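Local coordinates for protein enoyl-CoA hydratase/isomerase (PDB 3QXZ) that probably catalyses hydration or double-bond isomerisation of enoyl-CoA thioesters, at residues A[28-33]-A[67-72]; A[206-211]-A[238-243]. All blocks are in the same frame, centred on the assembly; numbering follows the deposited sequence.

Contact 1. Residues A[28-33]-A[67-72]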
ATOM      1  N   ARG A  28       7.707  -3.289 -31.523  1.00 19.27           N
ATOM      2  CA  ARG A  28       8.154  -3.084 -30.141  0.60 18.59           C
ATOM      3  C   ARG A  28       7.492  -4.111 -29.207  1.00 17.60           C
ATOM      4  O   ARG A  28       6.988  -3.778 -28.109  1.00 16.07           O
ATOM      5  CB  ARG A  28       7.905  -1.636 -29.685  0.60 18.90           C
ATOM      6  CG  ARG A  28       8.911  -0.632 -30.247  0.60 21.75           C
ATOM      7  CD  ARG A  28       8.573   0.781 -29.800  0.60 25.06           C
ATOM      8  NE  ARG A  28       9.719   1.682 -29.903  0.60 28.66           N
ATOM      9  CZ  ARG A  28       9.664   2.999 -29.715  0.60 29.09           C
ATOM     10  NH1 ARG A  28       8.514   3.590 -29.421  0.60 29.68           N
ATOM     11  NH2 ARG A  28      10.766   3.731 -29.824  0.60 30.84           N
ATOM     12  N   ASN A  29       7.486  -5.358 -29.673  1.00 16.77           N
ATOM     13  CA  ASN A  29       6.990  -6.528 -28.947  1.00 15.72           C
ATOM     14  C   ASN A  29       5.531  -6.375 -28.550  1.00 15.76           C
ATOM     15  O   ASN A  29       5.168  -6.681 -27.417  1.00 15.25           O
ATOM     16  CB  ASN A  29       7.879  -6.862 -27.722  1.00 15.37           C
ATOM     17  CG  ASN A  29       9.363  -6.687 -28.002  1.00 14.84           C
ATOM     18  OD1 ASN A  29       9.861  -7.051 -29.086  1.00 16.22           O
ATOM     19  ND2 ASN A  29      10.086  -6.119 -27.043  1.00 14.63           N
ATOM     20  N   SER A  30       4.692  -5.931 -29.488  1.00 15.36           N
ATOM     21  CA  SER A  30       3.269  -5.728 -29.204  1.00 15.82           C
ATOM     22  C   SER A  30       2.609  -6.997 -28.689  1.00 15.55           C
ATOM     23  O   SER A  30       3.011  -8.114 -29.025  1.00 16.35           O
ATOM     24  CB  SER A  30       2.517  -5.222 -30.439  1.00 16.69           C
ATOM     25  OG  SER A  30       2.543  -6.206 -31.460  1.00 18.56           O
ATOM     26  N   PHE A  31       1.608  -6.810 -27.833  1.00 15.36           N
ATOM     27  CA  PHE A  31       0.837  -7.913 -27.307  1.00 15.77           C
ATOM     28  C   PHE A  31      -0.176  -8.391 -28.331  1.00 16.25           C
ATOM     29  O   PHE A  31      -0.832  -7.587 -29.005  1.00 17.24           O
ATOM     30  CB  PHE A  31       0.106  -7.505 -26.026  1.00 15.51           C
ATOM     31  CG  PHE A  31      -0.592  -8.645 -25.363  1.00 16.00           C
ATOM     32  CD1 PHE A  31       0.127  -9.536 -24.560  1.00 16.26           C
ATOM     33  CD2 PHE A  31      -1.950  -8.852 -25.552  1.00 16.62           C
ATOM     34  CE1 PHE A  31      -0.497 -10.616 -23.967  1.00 18.07           C
ATOM     35  CE2 PHE A  31      -2.590  -9.938 -24.957  1.00 17.06           C
ATOM     36  CZ  PHE A  31      -1.849 -10.812 -24.153  1.00 17.12           C
ATOM     37  N   THR A  32      -0.299  -9.708 -28.428  1.00 16.01           N
ATOM     38  CA  THR A  32      -1.308 -10.357 -29.259  1.00 16.02           C
ATOM     39  C   THR A  32      -1.978 -11.458 -28.462  1.00 15.84           C
ATOM     40  O   THR A  32      -1.410 -11.966 -27.480  1.00 14.25           O
ATOM     41  CB  THR A  32      -0.702 -11.005 -30.531  1.00 16.54           C
ATOM     42  OG1 THR A  32       0.133 -12.106 -30.153  1.00 17.28           O
ATOM     43  CG2 THR A  32       0.101  -9.977 -31.362  1.00 18.67           C
ATOM     44  N   VAL A  33      -3.155 -11.877 -28.918  1.00 16.07           N
ATOM     45  CA  VAL A  33      -3.905 -12.947 -28.272  1.00 17.07           C
ATOM     46  C   VAL A  33      -3.060 -14.213 -28.200  1.00 16.72           C
ATOM     47  O   VAL A  33      -2.962 -14.845 -27.139  1.00 16.77           O
ATOM     48  CB  VAL A  33      -5.217 -13.253 -29.038  1.00 17.51           C
ATOM     49  CG1 VAL A  33      -5.961 -14.406 -28.376  1.00 19.66           C
ATOM     50  CG2 VAL A  33      -6.105 -12.019 -29.113  1.00 18.84           C
ATOM     51  N   GLY A  67       2.216  -3.136 -25.852  1.00 12.42           N
ATOM     52  CA  GLY A  67       0.793  -3.365 -25.617  1.00 12.84           C
ATOM     53  C   GLY A  67      -0.003  -3.669 -26.874  1.00 13.79           C
ATOM     54  O   GLY A  67       0.569  -4.088 -27.883  1.00 14.45           O
ATOM     55  N   ALA A  68      -1.321  -3.496 -26.783  1.00 14.53           N
ATOM     56  CA  ALA A  68      -2.220  -3.814 -27.898  1.00 16.34           C
ATOM     57  C   ALA A  68      -1.889  -2.987 -29.123  1.00 17.69           C
ATOM     58  O   ALA A  68      -1.519  -1.832 -29.014  1.00 17.87           O
ATOM     59  CB  ALA A  68      -3.685  -3.598 -27.498  1.00 16.95           C
ATOM     60  N   GLN A  69      -1.997  -3.624 -30.287  1.00 20.30           N
ATOM     61  CA  GLN A  69      -1.856  -2.958 -31.582  1.00 23.01           C
ATOM     62  C   GLN A  69      -3.059  -2.031 -31.830  1.00 23.74           C
ATOM     63  O   GLN A  69      -4.143  -2.512 -32.150  1.00 24.49           O
ATOM     64  CB  GLN A  69      -1.732  -4.031 -32.680  1.00 24.00           C
ATOM     65  CG  GLN A  69      -0.539  -5.001 -32.439  1.00 25.09           C
ATOM     66  CD  GLN A  69      -0.570  -6.296 -33.257  1.00 27.69           C
ATOM     67  OE1 GLN A  69      -1.566  -6.628 -33.918  1.00 29.28           O
ATOM     68  NE2 GLN A  69       0.533  -7.034 -33.211  1.00 27.55           N
ATOM     69  N   ILE A  70      -2.872  -0.720 -31.650  1.00 24.75           N
ATOM     70  CA  ILE A  70      -3.994   0.241 -31.718  1.00 26.26           C
ATOM     71  C   ILE A  70      -4.570   0.356 -33.120  1.00 27.46           C
ATOM     72  O   ILE A  70      -5.796   0.289 -33.299  1.00 26.57           O
ATOM     73  CB  ILE A  70      -3.616   1.656 -31.186  1.00 26.56           C
ATOM     74  CG1 ILE A  70      -3.242   1.602 -29.696  1.00 27.57           C
ATOM     75  CG2 ILE A  70      -4.758   2.666 -31.431  1.00 26.23           C
ATOM     76  CD1 ILE A  70      -4.331   1.059 -28.787  1.00 29.33           C
ATOM     77  N   SER A  71      -3.687   0.517 -34.105  1.00 29.41           N
ATOM     78  CA  SER A  71      -4.103   0.631 -35.503  1.00 31.58           C
ATOM     79  C   SER A  71      -4.927  -0.582 -35.934  1.00 32.15           C
ATOM     80  O   SER A  71      -5.794  -0.476 -36.809  1.00 32.62           O
ATOM     81  CB  SER A  71      -2.891   0.816 -36.425  1.00 32.26           C
ATOM     82  OG  SER A  71      -1.982  -0.269 -36.310  1.00 34.45           O
ATOM     83  N   ALA A  72      -4.667  -1.717 -35.289  1.00 32.67           N
ATOM     84  CA  ALA A  72      -5.357  -2.972 -35.576  1.00 33.13           C
ATOM     85  C   ALA A  72      -6.561  -3.269 -34.670  1.00 32.92           C
ATOM     86  O   ALA A  72      -7.144  -4.347 -34.773  1.00 33.42           O
ATOM     87  CB  ALA A  72      -4.358  -4.134 -35.525  1.00 33.49           C
TER
HETATM   88  O   HOH W   1      -3.041  -6.516 -29.993  1.00 26.67           O
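The backbone N of F31 donates to G67 O at 2.9 Å. This joins two loops of the crotonase fold: one leads into helix 33-48, the other follows strand 54-59. In relatives, the second loop supplies one oxyanion-hole NH, so this segment probably borders the acyl-CoA site. The same G67 O lies 3.4 Å from S30 CB. A68 follows with its methyl turned away from the 28-33 loop. The F31 ring also leads off and packs on I112 and L116 of helix 112-117. Q69 makes the main side-chain contact. A water bridges the backbones here: it donates to F31 O and accepts from Q69 N. Beyond CG, the Q69 chain is extended (chi2 164°), which carries the amide across to S30. T32 CG2 lies against this amide, 3.5 Å from Q69 NE2, while T32 OG1 caps L35 N at the start of helix 33-48. S30 OG also hydrogen-bonds to T27 OG1. Q69 NE2 donates a hydrogen bond to S30 OG at 2.8 Å, nearly straight at 171° and almost in the Q69 amide plane.

Contact 2. Residues A[206-211]-A[238-243]. With EDO (1,2-ethanediol), chain H.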
ATOM      1  N   PRO A 206      14.125 -24.050  -2.218  1.00  8.47           N
ATOM      2  CA  PRO A 206      12.991 -24.118  -3.172  1.00  8.95           C
ATOM      3  C   PRO A 206      11.625 -24.089  -2.500  1.00  8.91           C
ATOM      4  O   PRO A 206      10.742 -23.323  -2.919  1.00  8.72           O
ATOM      5  CB  PRO A 206      13.210 -25.445  -3.926  1.00  9.52           C
ATOM      6  CG  PRO A 206      14.398 -26.100  -3.297  1.00 12.09           C
ATOM      7  CD  PRO A 206      15.100 -25.147  -2.399  1.00  8.50           C
ATOM      8  N   GLU A 207      11.429 -24.888  -1.453  1.00  8.53           N
ATOM      9  CA  GLU A 207      10.127 -24.922  -0.796  1.00  8.66           C
ATOM     10  C   GLU A 207       9.878 -23.636  -0.004  1.00  8.54           C
ATOM     11  O   GLU A 207       8.734 -23.184   0.124  1.00  8.08           O
ATOM     12  CB  GLU A 207       9.967 -26.182   0.074  1.00  9.66           C
ATOM     13  CG  GLU A 207       8.524 -26.468   0.477  1.00 11.67           C
ATOM     14  CD  GLU A 207       7.590 -26.850  -0.667  1.00 14.53           C
ATOM     15  OE1 GLU A 207       8.038 -27.093  -1.816  1.00 16.19           O
ATOM     16  OE2 GLU A 207       6.381 -26.914  -0.397  1.00 18.31           O
ATOM     17  N   SER A 208      10.931 -23.049   0.565  1.00  7.96           N
ATOM     18  CA  SER A 208      10.805 -21.756   1.250  1.00  7.44           C
ATOM     19  C   SER A 208      10.248 -20.688   0.292  1.00  7.23           C
ATOM     20  O   SER A 208       9.298 -19.958   0.637  1.00  7.47           O
ATOM     21  CB  SER A 208      12.178 -21.314   1.764  1.00  7.83           C
ATOM     22  OG  SER A 208      12.621 -22.161   2.809  1.00  7.67           O
ATOM     23  N   ALA A 209      10.837 -20.590  -0.896  1.00  7.23           N
ATOM     24  CA  ALA A 209      10.342 -19.614  -1.880  1.00  7.85           C
ATOM     25  C   ALA A 209       8.907 -19.904  -2.280  1.00  8.00           C
ATOM     26  O   ALA A 209       8.090 -18.980  -2.352  1.00  8.02           O
ATOM     27  CB  ALA A 209      11.228 -19.599  -3.104  1.00  8.89           C
ATOM     28  N   ALA A 210       8.584 -21.173  -2.527  1.00  7.51           N
ATOM     29  CA  ALA A 210       7.237 -21.528  -3.001  1.00  7.53           C
ATOM     30  C   ALA A 210       6.180 -21.207  -1.947  1.00  7.29           C
ATOM     31  O   ALA A 210       5.133 -20.621  -2.271  1.00  7.94           O
ATOM     32  CB  ALA A 210       7.187 -23.015  -3.367  1.00  8.01           C
ATOM     33  N   LEU A 211       6.412 -21.598  -0.696  1.00  7.00           N
ATOM     34  CA  LEU A 211       5.415 -21.369   0.345  1.00  7.08           C
ATOM     35  C   LEU A 211       5.281 -19.898   0.672  1.00  6.74           C
ATOM     36  O   LEU A 211       4.155 -19.423   0.921  1.00  6.74           O
ATOM     37  CB  LEU A 211       5.740 -22.164   1.611  1.00  8.16           C
ATOM     38  CG  LEU A 211       5.612 -23.686   1.469  1.00  8.34           C
ATOM     39  CD1 LEU A 211       6.018 -24.358   2.783  1.00  9.74           C
ATOM     40  CD2 LEU A 211       4.231 -24.166   1.024  1.00 11.85           C
ATOM     41  N   LEU A 238       5.779 -25.891   9.942  1.00  8.99           N
ATOM     42  CA  LEU A 238       5.874 -27.321  10.252  1.00 10.14           C
ATOM     43  C   LEU A 238       6.314 -28.099   9.022  1.00 10.44           C
ATOM     44  O   LEU A 238       7.138 -29.011   9.145  1.00 11.32           O
ATOM     45  CB  LEU A 238       4.550 -27.841  10.841  1.00 10.83           C
ATOM     46  CG  LEU A 238       4.138 -27.313  12.221  1.00 13.02           C
ATOM     47  CD1 LEU A 238       2.805 -27.938  12.623  1.00 16.99           C
ATOM     48  CD2 LEU A 238       5.215 -27.621  13.255  1.00 14.68           C
ATOM     49  N   ARG A 239       5.802 -27.755   7.848  1.00 10.26           N
ATOM     50  CA  ARG A 239       6.222 -28.394   6.601  1.00 11.28           C
ATOM     51  C   ARG A 239       7.705 -28.180   6.332  1.00 10.57           C
ATOM     52  O   ARG A 239       8.427 -29.148   6.033  1.00 12.01           O
ATOM     53  CB  ARG A 239       5.378 -27.880   5.434  1.00 11.48           C
ATOM     54  CG  ARG A 239       5.734 -28.444   4.060  1.00 14.50           C
ATOM     55  CD  ARG A 239       4.668 -28.091   3.032  1.00 16.46           C
ATOM     56  NE  ARG A 239       5.030 -28.434   1.652  1.00 18.79           N
ATOM     57  CZ  ARG A 239       4.868 -29.641   1.109  1.00 22.26           C
ATOM     58  NH1 ARG A 239       4.380 -30.649   1.832  1.00 22.91           N
ATOM     59  NH2 ARG A 239       5.214 -29.852  -0.160  1.00 24.05           N
ATOM     60  N   LEU A 240       8.176 -26.941   6.457  1.00  9.63           N
ATOM     61  CA  LEU A 240       9.585 -26.625   6.211  1.00  9.46           C
ATOM     62  C   LEU A 240      10.522 -27.205   7.260  1.00 10.00           C
ATOM     63  O   LEU A 240      11.583 -27.764   6.920  1.00  9.60           O
ATOM     64  CB  LEU A 240       9.766 -25.101   6.150  1.00  8.59           C
ATOM     65  CG  LEU A 240       9.066 -24.489   4.938  1.00  8.26           C
ATOM     66  CD1 LEU A 240       8.916 -22.969   5.150  1.00  9.38           C
ATOM     67  CD2 LEU A 240       9.799 -24.801   3.615  1.00  9.37           C
ATOM     68  N   MET A 241      10.152 -27.088   8.528  1.00 10.26           N
ATOM     69  CA  MET A 241      11.005 -27.619   9.599  1.00 11.63           C
ATOM     70  C   MET A 241      11.042 -29.147   9.601  1.00 13.00           C
ATOM     71  O   MET A 241      11.951 -29.732  10.195  1.00 14.71           O
ATOM     72  CB  MET A 241      10.557 -27.068  10.953  1.00 11.95           C
ATOM     73  CG  MET A 241      10.750 -25.566  11.075  1.00 13.40           C
ATOM     74  SD  MET A 241      10.130 -24.884  12.622  1.00 19.89           S
ATOM     75  CE  MET A 241       8.617 -25.786  12.900  1.00 18.84           C
ATOM     76  N   GLY A 242      10.075 -29.792   8.961  1.00 12.34           N
ATOM     77  CA  GLY A 242      10.091 -31.245   8.828  1.00 13.37           C
ATOM     78  C   GLY A 242      10.887 -31.726   7.636  1.00 13.52           C
ATOM     79  O   GLY A 242      10.838 -32.926   7.331  1.00 15.16           O
ATOM     80  N   SER A 243      11.575 -30.821   6.935  1.00 12.46           N
ATOM     81  CA  SER A 243      12.444 -31.141   5.792  1.00 11.91           C
ATOM     82  C   SER A 243      13.876 -30.783   6.097  1.00 10.76           C
ATOM     83  O   SER A 243      14.167 -29.805   6.781  1.00 10.28           O
ATOM     84  CB  SER A 243      11.996 -30.395   4.523  1.00 12.43           C
ATOM     85  OG  SER A 243      13.095 -30.233   3.602  1.00 15.19           O
TER
HETATM   86  C1  EDO H 266       9.577 -22.888  -6.399  1.00 23.33           C
HETATM   87  O1  EDO H 266      10.139 -21.938  -5.493  1.00 23.42           O
HETATM   88  C2  EDO H 266      10.571 -23.029  -7.539  1.00 19.42           C
HETATM   89  O2  EDO H 266      11.766 -23.722  -7.100  1.00 17.59           O
HETATM   90  O   HOH W   2       6.765 -29.227  -2.712  1.00 26.41           O
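R239 grips one oxygen of E207 in a side-on salt bridge between helices 206-222 and 226-241. These consecutive helices, joined by a short turn, pack as a helical hairpin. R239 NE donates to E207 OE2 at 2.9 Å, with an N-H...O angle of 158°. R239 NH2 reaches the same E207 OE2 at 3.2 Å and is more bent. The oxygen lies almost in the guanidinium plane, at its edge. Both nitrogens come from the same face of the carboxylate, above its plane, and the two planes are 66° apart. E207 bends at chi2 (67°), which turns its carboxylate toward the arginine, while R239 runs extended from CG to NE and crosses it at about a right angle. E207 OE1 has its own partner, a water that donates to it at 2.6 Å. This water also accepts a weak bond from R239 NH2.

Beside the salt bridge the contact is apolar. L211 and L240 meet tip to tip, with L211 CD1 3.7 Å from L240 CG. L240 CD2 sits 3.8 Å from E207 CG and also touches S208. S208 OG is satisfied by V140 O of the third subunit. At the start of the helix, P206 O accepts from A210 N and from O1 of a 1,2-ethanediol, 3.0 Å away. That diol probably came from the crystallisation liquor, and R53 NE binds it too.

S243 OG caps D245 N, leading into helix 245-255. The E207-R239 and L211-L240 pairs tie the hairpin together just before this last helix. A141 of the third subunit packs on L240, placing the helix pair at the subunit interface, as in the trimers of crotonase relatives.

The two contacts flank the middle of the chain. They are about 40 Å apart between centres and about 25 Å between nearest atoms, so they do not touch. Both segments of contact 1 come earlier in the sequence than those of contact 2. Contact 1 joins loops probably near the acyl-CoA site. A 1,2-ethanediol lies about 4 Å from the A68 side chain, but it probably came from the crystallisation liquor and does not by itself mark that site. Contact 2 belongs to the C-terminal helices; its E207 side chain is about 10 Å from a potassium ion. Both reach subunit interfaces: I70 packs on F253 of the second subunit, and 206-211 meets G139 and V140 of the third.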